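Local coordinates for conserved hypothetical protein, putative anti-sigma factor (Parabacteroides distasonis, PDB 4M0N) that probably antagonises a sigma factor, as a FecR-family membrane protein, and is represented here by its C-terminal portion with the FecR and FecR C-terminal regions, at residues 33-38 / 60-65; 80-85 / 94-99; 107-112 / 116-121. The protein carries 1 engineered substitution. One frame throughout, in Å; residues are numbered along the deposited sequence.

Interaction 1 (33-38 / 60-65); sequences VTLPDG and RLVEME
Leu35 and Val62 lie opposite each other with CA atoms 9.7 Å apart, and Asp37 and Arg60 come closer, CA to CA 8.2 Å, a spacing of packed layers rather than of hydrogen-bonded neighbours. The two segments come from the two facing sheets of a beta sandwich. Residues 33-34 end an outer strand of the antiparallel sheet, and the chain then swings through a type I turn, Leu35 to Gly38, closed by Gly38 N to Leu35 O at 2.8 Å, toward strand 40-43. Strand 60-65 belongs to the mixed sheet. The polar half of the contact is a salt bridge: Arg60 NH1 donates to Asp37 OD2 over 2.7 Å, with a bent N-H...O angle of 144°. The carboxylate is turned steeply, 68° between the two planes, and OD2 offers its anti lone pair, the one away from OD1, from slightly out of the guanidinium plane. A bend in the arginine chain at chi3 (-74°) brings NH1 round to it and also lays CD beside OD2. Both partners are held further: Thr39 OG1 bonds to OD2, while NH1 reaches Met73 O and NH2 reaches Lys78 O and Leu92 O. The guanidinium therefore ties the turn to several backbone carbonyls in this buried place. A leucine in place of Arg60 would probably leave the Asp37 carboxylate without its positive mate and those carbonyls without their donors. Phe80 lies against Asp37, Arg60 and Leu35, joining the polar half to the apolar one. There Tyr51 touches both Leu35 and Val62, whose side chains cross at a slant and meet through a single pair of methyls, Leu35 CD1 and Val62 CG1, 4.1 Å apart.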
ATOM      1  N   VAL A  33      14.415  -5.748   3.433  1.00 21.17           N
ATOM      2  CA  VAL A  33      14.939  -6.850   4.201  1.00 24.40           C
ATOM      3  C   VAL A  33      14.893  -8.126   3.398  1.00 24.79           C
ATOM      4  O   VAL A  33      13.996  -8.351   2.587  1.00 25.46           O
ATOM      5  CB  VAL A  33      14.214  -7.020   5.548  1.00 27.89           C
ATOM      6  CG1 VAL A  33      12.782  -7.438   5.333  1.00 23.58           C
ATOM      7  CG2 VAL A  33      14.924  -8.030   6.443  1.00 36.86           C
ATOM      8  N   THR A  34      15.897  -8.956   3.603  1.00 24.52           N
ATOM      9  CA  THR A  34      15.890 -10.257   3.021  1.00 26.45           C
ATOM     10  C   THR A  34      15.540 -11.246   4.126  1.00 24.21           C
ATOM     11  O   THR A  34      16.206 -11.303   5.172  1.00 24.69           O
ATOM     12  CB  THR A  34      17.229 -10.586   2.376  1.00 25.18           C
ATOM     13  OG1 THR A  34      17.525  -9.573   1.424  1.00 25.87           O
ATOM     14  CG2 THR A  34      17.165 -11.894   1.676  1.00 23.63           C
ATOM     15  N   LEU A  35      14.500 -12.032   3.884  1.00 23.83           N
ATOM     16  CA  LEU A  35      14.076 -13.031   4.842  1.00 23.03           C
ATOM     17  C   LEU A  35      14.949 -14.292   4.812  1.00 26.78           C
ATOM     18  O   LEU A  35      15.721 -14.504   3.877  1.00 23.63           O
ATOM     19  CB  LEU A  35      12.606 -13.381   4.585  1.00 23.46           C
ATOM     20  CG  LEU A  35      11.639 -12.231   4.814  1.00 21.93           C
ATOM     21  CD1 LEU A  35      10.230 -12.647   4.435  1.00 21.84           C
ATOM     22  CD2 LEU A  35      11.674 -11.770   6.264  1.00 26.49           C
ATOM     23  N   PRO A  36      14.825 -15.149   5.836  1.00 26.87           N
ATOM     24  CA  PRO A  36      15.662 -16.360   5.928  1.00 28.92           C
ATOM     25  C   PRO A  36      15.571 -17.308   4.740  1.00 27.98           C
ATOM     26  O   PRO A  36      16.497 -18.092   4.511  1.00 29.78           O
ATOM     27  CB  PRO A  36      15.124 -17.053   7.181  1.00 30.65           C
ATOM     28  CG  PRO A  36      14.556 -15.954   7.999  1.00 30.48           C
ATOM     29  CD  PRO A  36      13.962 -14.998   7.023  1.00 27.34           C
ATOM     30  N   ASP A  37      14.451 -17.275   4.015  1.00 27.62           N
ATOM     31  CA  ASP A  37      14.274 -18.104   2.832  1.00 25.56           C
ATOM     32  C   ASP A  37      14.798 -17.430   1.558  1.00 25.50           C
ATOM     33  O   ASP A  37      14.657 -17.990   0.471  1.00 26.91           O
ATOM     34  CB  ASP A  37      12.776 -18.413   2.637  1.00 25.56           C
ATOM     35  CG  ASP A  37      11.968 -17.171   2.308  1.00 22.81           C
ATOM     36  OD1 ASP A  37      12.437 -16.073   2.663  1.00 23.44           O
ATOM     37  OD2 ASP A  37      10.884 -17.293   1.675  1.00 23.40           O
ATOM     38  N   GLY A  38      15.319 -16.207   1.673  1.00 23.13           N
ATOM     39  CA  GLY A  38      15.786 -15.463   0.498  1.00 24.10           C
ATOM     40  C   GLY A  38      14.757 -14.526  -0.119  1.00 21.80           C
ATOM     41  O   GLY A  38      15.058 -13.811  -1.074  1.00 22.13           O
ATOM     42  N   ARG A  60       5.843 -20.680   5.314  1.00 24.41           N
ATOM     43  CA  ARG A  60       6.655 -19.527   5.587  1.00 22.00           C
ATOM     44  C   ARG A  60       5.680 -18.384   5.887  1.00 22.77           C
ATOM     45  O   ARG A  60       5.157 -17.787   4.965  1.00 23.49           O
ATOM     46  CB  ARG A  60       7.478 -19.192   4.349  1.00 22.01           C
ATOM     47  CG  ARG A  60       8.518 -20.244   4.018  1.00 24.18           C
ATOM     48  CD  ARG A  60       9.204 -19.945   2.697  1.00 23.43           C
ATOM     49  NE  ARG A  60       8.343 -20.221   1.569  1.00 23.53           N
ATOM     50  CZ  ARG A  60       8.538 -19.776   0.325  1.00 24.17           C
ATOM     51  NH1 ARG A  60       9.561 -18.992   0.029  1.00 24.62           N
ATOM     52  NH2 ARG A  60       7.719 -20.140  -0.653  1.00 22.93           N
ATOM     53  N   LEU A  61       5.465 -18.085   7.168  1.00 20.94           N
ATOM     54  CA  LEU A  61       4.458 -17.102   7.588  1.00 23.11           C
ATOM     55  C   LEU A  61       5.067 -15.809   8.099  1.00 21.56           C
ATOM     56  O   LEU A  61       5.940 -15.831   8.958  1.00 21.16           O
ATOM     57  CB  LEU A  61       3.605 -17.692   8.712  1.00 24.76           C
ATOM     58  CG  LEU A  61       2.540 -16.760   9.310  1.00 26.56           C
ATOM     59  CD1 LEU A  61       1.420 -16.565   8.311  1.00 26.15           C
ATOM     60  CD2 LEU A  61       2.030 -17.394  10.592  1.00 28.87           C
ATOM     61  N   VAL A  62       4.590 -14.682   7.576  1.00 17.32           N
ATOM     62  CA  VAL A  62       4.901 -13.370   8.116  1.00 16.63           C
ATOM     63  C   VAL A  62       3.578 -12.628   8.370  1.00 15.67           C
ATOM     64  O   VAL A  62       2.524 -12.970   7.787  1.00 14.76           O
ATOM     65  CB  VAL A  62       5.896 -12.578   7.256  1.00 17.11           C
ATOM     66  CG1 VAL A  62       7.154 -13.411   6.976  1.00 17.82           C
ATOM     67  CG2 VAL A  62       5.269 -12.083   5.961  1.00 18.14           C
ATOM     68  N   GLU A  63       3.620 -11.690   9.310  1.00 15.59           N
ATOM     69  CA  GLU A  63       2.474 -10.841   9.629  1.00 16.14           C
ATOM     70  C   GLU A  63       2.854  -9.427   9.305  1.00 15.55           C
ATOM     71  O   GLU A  63       3.978  -9.003   9.576  1.00 16.32           O
ATOM     72  CB  GLU A  63       2.062 -10.938  11.106  1.00 18.17           C
ATOM     73  CG  GLU A  63       1.417 -12.262  11.490  1.00 20.08           C
ATOM     74  CD  GLU A  63       1.055 -12.329  12.971  1.00 27.06           C
ATOM     75  OE1 GLU A  63       1.532 -11.493  13.749  1.00 27.55           O
ATOM     76  OE2 GLU A  63       0.315 -13.246  13.349  1.00 30.76           O
ATOM     77  N   MET A  64       1.940  -8.686   8.688  1.00 15.99           N
ATOM     78  CA  MET A  64       2.254  -7.358   8.289  1.00 14.90           C
ATOM     79  C   MET A  64       1.051  -6.449   8.397  1.00 14.92           C
ATOM     80  O   MET A  64      -0.082  -6.863   8.156  1.00 14.43           O
ATOM     81  CB  MET A  64       2.778  -7.388   6.846  1.00 16.23           C
ATOM     82  CG  MET A  64       3.348  -6.070   6.387  1.00 18.24           C
ATOM     83  SD  MET A  64       2.205  -4.946   5.565  1.00 20.83           S
ATOM     84  CE  MET A  64       1.836  -5.932   4.107  1.00 19.50           C
ATOM     85  N   GLU A  65       1.303  -5.212   8.791  1.00 13.77           N
ATOM     86  CA  GLU A  65       0.350  -4.139   8.738  1.00 15.12           C
ATOM     87  C   GLU A  65       1.043  -2.923   8.153  1.00 14.87           C
ATOM     88  O   GLU A  65       2.134  -2.525   8.620  1.00 16.15           O
ATOM     89  CB  GLU A  65      -0.195  -3.867  10.147  1.00 15.43           C
ATOM     90  CG  GLU A  65      -1.239  -2.781  10.225  1.00 15.94           C
ATOM     91  CD  GLU A  65      -0.615  -1.411  10.330  1.00 18.51           C
ATOM     92  OE1 GLU A  65       0.225  -1.177  11.257  1.00 19.12           O
ATOM     93  OE2 GLU A  65      -0.967  -0.568   9.512  1.00 16.65           O
TER

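Interaction 2 (80-85 / 94-99); sequences FIVRTR and ASFNVK. Engineered in segment 94-99: Ala94 (natural residue Thr).
Phe96 carries its CG between its own backbone N and carbonyl carbon (chi1 56°), which stands the ring up from its strand toward Val82; Val82 in turn has CG1 anti to its backbone N (chi1 175°), placing CG2 on the side where the ring arrives. The two side chains come from opposite directions, and the methyl meets the ring at its rim: Val82 CG2 lies in the ring plane, 4.0 Å from Phe96 CE2 and equally far from CZ. A second methyl, Val98 CG2 of the same strand as Phe96, also sits at that ring's edge, in plane. Val82 CG2 is itself in the plane of the Phe80 ring, 3.6 Å from Phe80 CE1, so one methyl touches the edges of two phenylalanines, which reach it from directions about at right angles. Phe70, from the neighbouring strand 67-72, meets the Phe96 ring with nearly parallel planes.

This is the interior of the FecR beta sandwich. Strand 80-83 of the mixed sheet and strand 94-100 of the antiparallel sheet run in much the same direction in their separate layers, with Val82 CA and Val98 CA 8.4 Å apart. The contact between them is entirely of carbon atoms. Farther along, Val82 CG1 comes to 4.4 Å from Val98 CG2, a looser touch than the one with the ring. Thr84 closes the row: its side chain crosses Val98 at a slant and its CG2 stops 4.0 Å from Val98 CG1, while OG1 turns to a hydrogen bond with Ala87 O. On the other face of strand 94-100, Asn97 OD1 bonds to Trp155 NE1 and Lys99 NZ forms a salt bridge with Asp173 of helix 167-178.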
ATOM      1  N   PHE A  80       4.234 -19.535   1.096  1.00 19.96           N
ATOM      2  CA  PHE A  80       4.568 -18.317   1.817  1.00 19.20           C
ATOM      3  C   PHE A  80       3.253 -17.597   2.068  1.00 17.87           C
ATOM      4  O   PHE A  80       2.486 -17.436   1.136  1.00 16.92           O
ATOM      5  CB  PHE A  80       5.457 -17.448   0.925  1.00 18.06           C
ATOM      6  CG  PHE A  80       6.055 -16.276   1.624  1.00 16.96           C
ATOM      7  CD1 PHE A  80       5.323 -15.096   1.815  1.00 16.47           C
ATOM      8  CD2 PHE A  80       7.374 -16.325   2.066  1.00 17.83           C
ATOM      9  CE1 PHE A  80       5.903 -14.016   2.465  1.00 16.11           C
ATOM     10  CE2 PHE A  80       7.944 -15.250   2.726  1.00 16.58           C
ATOM     11  CZ  PHE A  80       7.213 -14.087   2.919  1.00 15.87           C
ATOM     12  N   ILE A  81       3.017 -17.181   3.304  1.00 16.10           N
ATOM     13  CA  ILE A  81       1.781 -16.478   3.642  1.00 16.97           C
ATOM     14  C   ILE A  81       2.073 -15.120   4.244  1.00 15.61           C
ATOM     15  O   ILE A  81       2.793 -14.997   5.264  1.00 16.01           O
ATOM     16  CB  ILE A  81       0.908 -17.295   4.596  1.00 19.18           C
ATOM     17  CG1 ILE A  81       0.482 -18.601   3.934  1.00 22.02           C
ATOM     18  CG2 ILE A  81      -0.293 -16.449   5.026  1.00 19.26           C
ATOM     19  CD1 ILE A  81      -0.388 -19.487   4.803  1.00 26.69           C
ATOM     20  N   VAL A  82       1.523 -14.088   3.620  1.00 13.72           N
ATOM     21  CA  VAL A  82       1.537 -12.770   4.243  1.00 13.98           C
ATOM     22  C   VAL A  82       0.181 -12.626   4.935  1.00 14.37           C
ATOM     23  O   VAL A  82      -0.857 -12.572   4.280  1.00 13.59           O
ATOM     24  CB  VAL A  82       1.723 -11.643   3.229  1.00 13.55           C
ATOM     25  CG1 VAL A  82       1.598 -10.286   3.951  1.00 14.71           C
ATOM     26  CG2 VAL A  82       3.052 -11.777   2.501  1.00 13.51           C
ATOM     27  N   ARG A  83       0.209 -12.585   6.252  1.00 13.69           N
ATOM     28  CA  ARG A  83      -0.999 -12.494   7.058  1.00 14.84           C
ATOM     29  C   ARG A  83      -1.240 -11.066   7.480  1.00 14.99           C
ATOM     30  O   ARG A  83      -0.457 -10.459   8.236  1.00 15.07           O
ATOM     31  CB  ARG A  83      -0.898 -13.388   8.291  1.00 16.55           C
ATOM     32  CG  ARG A  83      -2.072 -13.271   9.264  1.00 16.80           C
ATOM     33  CD  ARG A  83      -2.192 -14.541  10.087  1.00 19.24           C
ATOM     34  NE  ARG A  83      -2.532 -15.662   9.232  1.00 20.29           N
ATOM     35  CZ  ARG A  83      -2.307 -16.939   9.517  1.00 23.65           C
ATOM     36  NH1 ARG A  83      -1.778 -17.298  10.687  1.00 26.14           N
ATOM     37  NH2 ARG A  83      -2.666 -17.875   8.639  1.00 22.85           N
ATOM     38  N   THR A  84      -2.331 -10.539   6.958  1.00 14.78           N
ATOM     39  CA  THR A  84      -2.841  -9.265   7.360  1.00 13.49           C
ATOM     40  C   THR A  84      -4.176  -9.445   8.072  1.00 14.34           C
ATOM     41  O   THR A  84      -4.805 -10.506   8.029  1.00 15.67           O
ATOM     42  CB  THR A  84      -3.043  -8.330   6.177  1.00 12.71           C
ATOM     43  OG1 THR A  84      -4.186  -8.761   5.420  1.00 12.62           O
ATOM     44  CG2 THR A  84      -1.823  -8.272   5.307  1.00 12.81           C
ATOM     45  N   ARG A  85      -4.591  -8.388   8.739  1.00 15.20           N
ATOM     46  CA  ARG A  85      -5.838  -8.460   9.459  1.00 17.93           C
ATOM     47  C   ARG A  85      -6.981  -8.905   8.544  1.00 18.89           C
ATOM     48  O   ARG A  85      -7.826  -9.691   8.972  1.00 20.57           O
ATOM     49  CB  ARG A  85      -6.164  -7.124  10.118  1.00 19.54           C
ATOM     50  CG  ARG A  85      -7.422  -7.183  10.990  1.00 24.10           C
ATOM     51  CD  ARG A  85      -7.849  -5.810  11.506  1.00 28.63           C
ATOM     52  NE  ARG A  85      -8.205  -4.854  10.446  1.00 29.64           N
ATOM     53  CZ  ARG A  85      -9.405  -4.726   9.870  1.00 38.12           C
ATOM     54  NH1 ARG A  85     -10.433  -5.495  10.224  1.00 38.93           N
ATOM     55  NH2 ARG A  85      -9.586  -3.808   8.923  1.00 45.46           N
ATOM     56  N   ALA A  94       6.074 -15.798  -6.139  1.00 18.86           N
ATOM     57  CA  ALA A  94       5.422 -14.693  -6.833  1.00 18.17           C
ATOM     58  C   ALA A  94       5.979 -13.390  -6.306  1.00 16.46           C
ATOM     59  O   ALA A  94       6.592 -13.381  -5.239  1.00 16.55           O
ATOM     60  CB  ALA A  94       3.927 -14.719  -6.585  1.00 18.87           C
ATOM     61  N   SER A  95       5.803 -12.306  -7.039  1.00 15.03           N
ATOM     62  CA  SER A  95       6.118 -10.994  -6.475  1.00 16.12           C
ATOM     63  C   SER A  95       4.864 -10.169  -6.529  1.00 15.82           C
ATOM     64  O   SER A  95       4.135 -10.155  -7.518  1.00 15.61           O
ATOM     65  CB  SER A  95       7.315 -10.301  -7.132  1.00 17.49           C
ATOM     66  OG  SER A  95       7.087  -9.879  -8.481  1.00 19.76           O
ATOM     67  N   PHE A  96       4.605  -9.489  -5.433  1.00 14.49           N
ATOM     68  CA  PHE A  96       3.322  -8.818  -5.265  1.00 15.06           C
ATOM     69  C   PHE A  96       3.389  -7.775  -4.178  1.00 12.93           C
ATOM     70  O   PHE A  96       4.215  -7.871  -3.248  1.00 14.17           O
ATOM     71  CB  PHE A  96       2.235  -9.828  -4.927  1.00 14.73           C
ATOM     72  CG  PHE A  96       2.560 -10.659  -3.712  1.00 13.79           C
ATOM     73  CD1 PHE A  96       3.392 -11.766  -3.808  1.00 15.20           C
ATOM     74  CD2 PHE A  96       2.049 -10.321  -2.479  1.00 15.31           C
ATOM     75  CE1 PHE A  96       3.729 -12.499  -2.677  1.00 14.86           C
ATOM     76  CE2 PHE A  96       2.407 -11.042  -1.329  1.00 13.98           C
ATOM     77  CZ  PHE A  96       3.229 -12.152  -1.446  1.00 14.23           C
ATOM     78  N   ASN A  97       2.516  -6.776  -4.329  1.00 11.82           N
ATOM     79  CA  ASN A  97       2.326  -5.717  -3.347  1.00 10.79           C
ATOM     80  C   ASN A  97       1.113  -5.953  -2.485  1.00 10.47           C
ATOM     81  O   ASN A  97       0.059  -6.330  -2.961  1.00 11.53           O
ATOM     82  CB  ASN A  97       2.101  -4.384  -4.085  1.00 12.15           C
ATOM     83  CG  ASN A  97       2.390  -3.180  -3.232  1.00 13.37           C
ATOM     84  OD1 ASN A  97       3.564  -2.838  -2.989  1.00 14.85           O
ATOM     85  ND2 ASN A  97       1.331  -2.461  -2.848  1.00 14.53           N
ATOM     86  N   VAL A  98       1.268  -5.699  -1.185  1.00 10.57           N
ATOM     87  CA  VAL A  98       0.159  -5.753  -0.246  1.00 11.54           C
ATOM     88  C   VAL A  98       0.123  -4.406   0.446  1.00 11.72           C
ATOM     89  O   VAL A  98       1.071  -4.012   1.122  1.00 12.86           O
ATOM     90  CB  VAL A  98       0.364  -6.840   0.817  1.00 12.00           C
ATOM     91  CG1 VAL A  98      -0.810  -6.879   1.732  1.00 13.91           C
ATOM     92  CG2 VAL A  98       0.587  -8.206   0.170  1.00 13.57           C
ATOM     93  N   LYS A  99      -0.966  -3.700   0.218  1.00 11.24           N
ATOM     94  CA  LYS A  99      -1.160  -2.381   0.834  1.00 11.74           C
ATOM     95  C   LYS A  99      -2.301  -2.530   1.796  1.00 11.80           C
ATOM     96  O   LYS A  99      -3.474  -2.657   1.388  1.00 11.90           O
ATOM     97  CB  LYS A  99      -1.449  -1.322  -0.206  1.00 12.77           C
ATOM     98  CG  LYS A  99      -1.513   0.054   0.422  1.00 15.26           C
ATOM     99  CD  LYS A  99      -1.758   1.104  -0.610  1.00 19.99           C
ATOM    100  CE  LYS A  99      -1.817   2.460   0.077  1.00 24.20           C
ATOM    101  NZ  LYS A  99      -1.818   3.474  -1.000  1.00 28.05           N
TER

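Interaction 3 (107-112 / 116-121); sequences MAVSVR and VEVDMP
Val111 and Val116 make the closest touch, CG2 to CG2 at 3.6 Å. They slide past each other in opposite directions, and Val116 CG2 is set against both branches of Val111, lying 3.9 Å from its CG1 as well. With CG1 of Val116 anti to the backbone N (chi1 174°), CG2 is the branch left to meet Val111. Val109 and Val118 meet instead tip to tip, Val109 CG1 to Val118 CG2 at 4.0 Å, and Val109 CG1 also brushes Val116 CG1 at 4.4 Å. Every contact across the pair is thus between valine carbons.

In backbone terms the two strands form a beta-arch: the chain turns a corner at Arg112 and passes from the antiparallel sheet of the sandwich to the mixed one, so that successive strands pack face to face. They run nearly antiparallel, at 166°, with axes 9.0 Å apart at closest approach. Neighbouring strands add to this apolar core: Val89 lies against Val109 and Val116, Leu127 against Val111 and Val118. Close to the bend, Val116 is also touched by Ala94, an engineered residue, and by Phe96.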
ATOM      1  N   MET A 107      -7.719  -1.711   1.378  1.00 14.11           N
ATOM      2  CA  MET A 107      -6.608  -2.628   1.339  1.00 13.67           C
ATOM      3  C   MET A 107      -6.529  -3.197  -0.082  1.00 13.74           C
ATOM      4  O   MET A 107      -7.544  -3.379  -0.721  1.00 14.45           O
ATOM      5  CB  MET A 107      -6.854  -3.721   2.368  1.00 15.98           C
ATOM      6  CG  MET A 107      -5.871  -4.843   2.407  1.00 19.59           C
ATOM      7  SD  MET A 107      -6.302  -6.261   1.397  1.00 25.94           S
ATOM      8  CE  MET A 107      -5.063  -7.360   2.086  1.00 24.40           C
ATOM      9  N   ALA A 108      -5.326  -3.370  -0.596  1.00 12.67           N
ATOM     10  CA  ALA A 108      -5.178  -3.888  -1.953  1.00 13.77           C
ATOM     11  C   ALA A 108      -3.983  -4.790  -2.091  1.00 14.56           C
ATOM     12  O   ALA A 108      -2.890  -4.509  -1.559  1.00 13.51           O
ATOM     13  CB  ALA A 108      -5.062  -2.775  -2.975  1.00 15.33           C
ATOM     14  N   VAL A 109      -4.193  -5.872  -2.845  1.00 13.84           N
ATOM     15  CA  VAL A 109      -3.140  -6.792  -3.223  1.00 13.28           C
ATOM     16  C   VAL A 109      -3.013  -6.774  -4.738  1.00 12.66           C
ATOM     17  O   VAL A 109      -3.999  -6.902  -5.449  1.00 13.49           O
ATOM     18  CB  VAL A 109      -3.467  -8.229  -2.755  1.00 14.43           C
ATOM     19  CG1 VAL A 109      -2.416  -9.221  -3.215  1.00 14.69           C
ATOM     20  CG2 VAL A 109      -3.644  -8.248  -1.234  1.00 15.70           C
ATOM     21  N   SER A 110      -1.792  -6.551  -5.213  1.00 12.71           N
ATOM     22  CA  SER A 110      -1.522  -6.311  -6.642  1.00 13.69           C
ATOM     23  C   SER A 110      -0.355  -7.178  -7.060  1.00 13.77           C
ATOM     24  O   SER A 110       0.707  -7.139  -6.441  1.00 14.15           O
ATOM     25  CB  SER A 110      -1.160  -4.857  -6.872  1.00 14.72           C
ATOM     26  OG  SER A 110      -2.099  -3.944  -6.295  1.00 14.56           O
ATOM     27  N   VAL A 111      -0.549  -7.988  -8.102  1.00 14.23           N
ATOM     28  CA  VAL A 111       0.434  -8.995  -8.480  1.00 14.82           C
ATOM     29  C   VAL A 111       1.334  -8.474  -9.592  1.00 15.15           C
ATOM     30  O   VAL A 111       0.853  -7.978 -10.597  1.00 16.02           O
ATOM     31  CB  VAL A 111      -0.235 -10.297  -8.977  1.00 15.11           C
ATOM     32  CG1 VAL A 111       0.811 -11.334  -9.324  1.00 15.75           C
ATOM     33  CG2 VAL A 111      -1.219 -10.816  -7.938  1.00 16.54           C
ATOM     34  N   ARG A 112       2.637  -8.541  -9.369  1.00 16.02           N
ATOM     35  CA  ARG A 112       3.606  -8.165 -10.378  1.00 16.91           C
ATOM     36  C   ARG A 112       4.043  -9.362 -11.226  1.00 19.22           C
ATOM     37  O   ARG A 112       4.052  -9.300 -12.456  1.00 17.68           O
ATOM     38  CB  ARG A 112       4.816  -7.532  -9.731  1.00 18.74           C
ATOM     39  CG  ARG A 112       5.850  -7.034 -10.723  1.00 21.58           C
ATOM     40  CD  ARG A 112       5.592  -5.580 -11.046  1.00 29.44           C
ATOM     41  NE  ARG A 112       6.638  -4.968 -11.856  1.00 33.58           N
ATOM     42  CZ  ARG A 112       6.740  -5.070 -13.182  1.00 38.30           C
ATOM     43  NH1 ARG A 112       5.852  -5.752 -13.900  1.00 36.65           N
ATOM     44  NH2 ARG A 112       7.747  -4.461 -13.803  1.00 42.48           N
ATOM     45  N   VAL A 116      -0.967 -15.602  -7.181  1.00 19.80           N
ATOM     46  CA  VAL A 116      -1.198 -15.280  -5.795  1.00 16.60           C
ATOM     47  C   VAL A 116      -2.627 -15.670  -5.401  1.00 18.28           C
ATOM     48  O   VAL A 116      -3.571 -15.409  -6.144  1.00 19.21           O
ATOM     49  CB  VAL A 116      -1.012 -13.762  -5.615  1.00 19.85           C
ATOM     50  CG1 VAL A 116      -1.377 -13.331  -4.240  1.00 20.00           C
ATOM     51  CG2 VAL A 116       0.429 -13.367  -5.975  1.00 19.60           C
ATOM     52  N   GLU A 117      -2.778 -16.278  -4.225  1.00 15.85           N
ATOM     53  CA  GLU A 117      -4.121 -16.572  -3.692  1.00 16.53           C
ATOM     54  C   GLU A 117      -4.396 -15.630  -2.527  1.00 17.18           C
ATOM     55  O   GLU A 117      -3.576 -15.488  -1.652  1.00 18.13           O
ATOM     56  CB  GLU A 117      -4.205 -18.012  -3.182  1.00 19.99           C
ATOM     57  CG  GLU A 117      -5.568 -18.414  -2.658  1.00 22.54           C
ATOM     58  CD  GLU A 117      -5.677 -19.896  -2.277  1.00 29.25           C
ATOM     59  OE1 GLU A 117      -5.443 -20.753  -3.146  1.00 30.43           O
ATOM     60  OE2 GLU A 117      -6.016 -20.193  -1.115  1.00 30.63           O
ATOM     61  N   VAL A 118      -5.567 -15.010  -2.521  1.00 15.63           N
ATOM     62  CA  VAL A 118      -5.960 -14.134  -1.457  1.00 14.94           C
ATOM     63  C   VAL A 118      -7.127 -14.760  -0.736  1.00 15.31           C
ATOM     64  O   VAL A 118      -8.217 -14.917  -1.296  1.00 15.46           O
ATOM     65  CB  VAL A 118      -6.350 -12.750  -1.995  1.00 15.01           C
ATOM     66  CG1 VAL A 118      -6.734 -11.834  -0.839  1.00 15.60           C
ATOM     67  CG2 VAL A 118      -5.188 -12.142  -2.796  1.00 15.20           C
ATOM     68  N   ASP A 119      -6.911 -15.083   0.537  1.00 14.79           N
ATOM     69  CA  ASP A 119      -7.889 -15.775   1.313  1.00 17.28           C
ATOM     70  C   ASP A 119      -8.460 -14.814   2.340  1.00 18.40           C
ATOM     71  O   ASP A 119      -7.741 -14.298   3.192  1.00 16.92           O
ATOM     72  CB  ASP A 119      -7.253 -16.940   2.054  1.00 20.51           C
ATOM     73  CG  ASP A 119      -6.626 -17.951   1.142  1.00 29.61           C
ATOM     74  OD1 ASP A 119      -7.221 -18.265   0.090  1.00 31.62           O
ATOM     75  OD2 ASP A 119      -5.531 -18.467   1.485  1.00 39.24           O
ATOM     76  N   MET A 120      -9.774 -14.628   2.269  1.00 18.44           N
ATOM     77  CA  MET A 120     -10.526 -13.750   3.158  1.00 22.47           C
ATOM     78  C   MET A 120     -11.629 -14.619   3.778  1.00 22.52           C
ATOM     79  O   MET A 120     -11.898 -15.729   3.316  1.00 21.75           O
ATOM     80  CB  MET A 120     -11.107 -12.558   2.366  1.00 21.27           C
ATOM     81  CG  MET A 120     -10.074 -11.553   1.828  1.00 23.12           C
ATOM     82  SD  MET A 120     -10.589 -10.652   0.370  1.00 32.21           S
ATOM     83  CE  MET A 120     -10.613 -11.935  -0.904  1.00 34.91           C
ATOM     84  N   PRO A 121     -12.250 -14.144   4.857  1.00 27.55           N
ATOM     85  CA  PRO A 121     -13.201 -14.981   5.576  1.00 31.06           C
ATOM     86  C   PRO A 121     -14.249 -15.637   4.672  1.00 32.81           C
ATOM     87  O   PRO A 121     -14.524 -16.845   4.758  1.00 34.39           O
ATOM     88  CB  PRO A 121     -13.828 -13.993   6.565  1.00 31.92           C
ATOM     89  CG  PRO A 121     -12.732 -13.015   6.833  1.00 32.92           C
ATOM     90  CD  PRO A 121     -12.061 -12.828   5.499  1.00 30.13           C
TER

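The three contacts are successive crossings of one sandwich core. Interactions 1 and 2, centres about 10 Å apart, are joined within the mixed sheet by probable hydrogen bonds between strands 60-65 and 80-83: Arg60 O to Ile81 N and Val62 O to Arg83 N, each 2.8 Å. Interactions 2 and 3 lie closer, about 7 Å between centres, and are joined in the other sheet, where Lys99 N probably bonds to Ala108 O at 2.7 Å. Interactions 1 and 3 do not touch; their nearest atoms are about 7 Å apart. All lie away from the magnesium-binding residue Gly46, and the side chain of Thr84 in interaction 2 is about 12 Å from a bound magnesium ion.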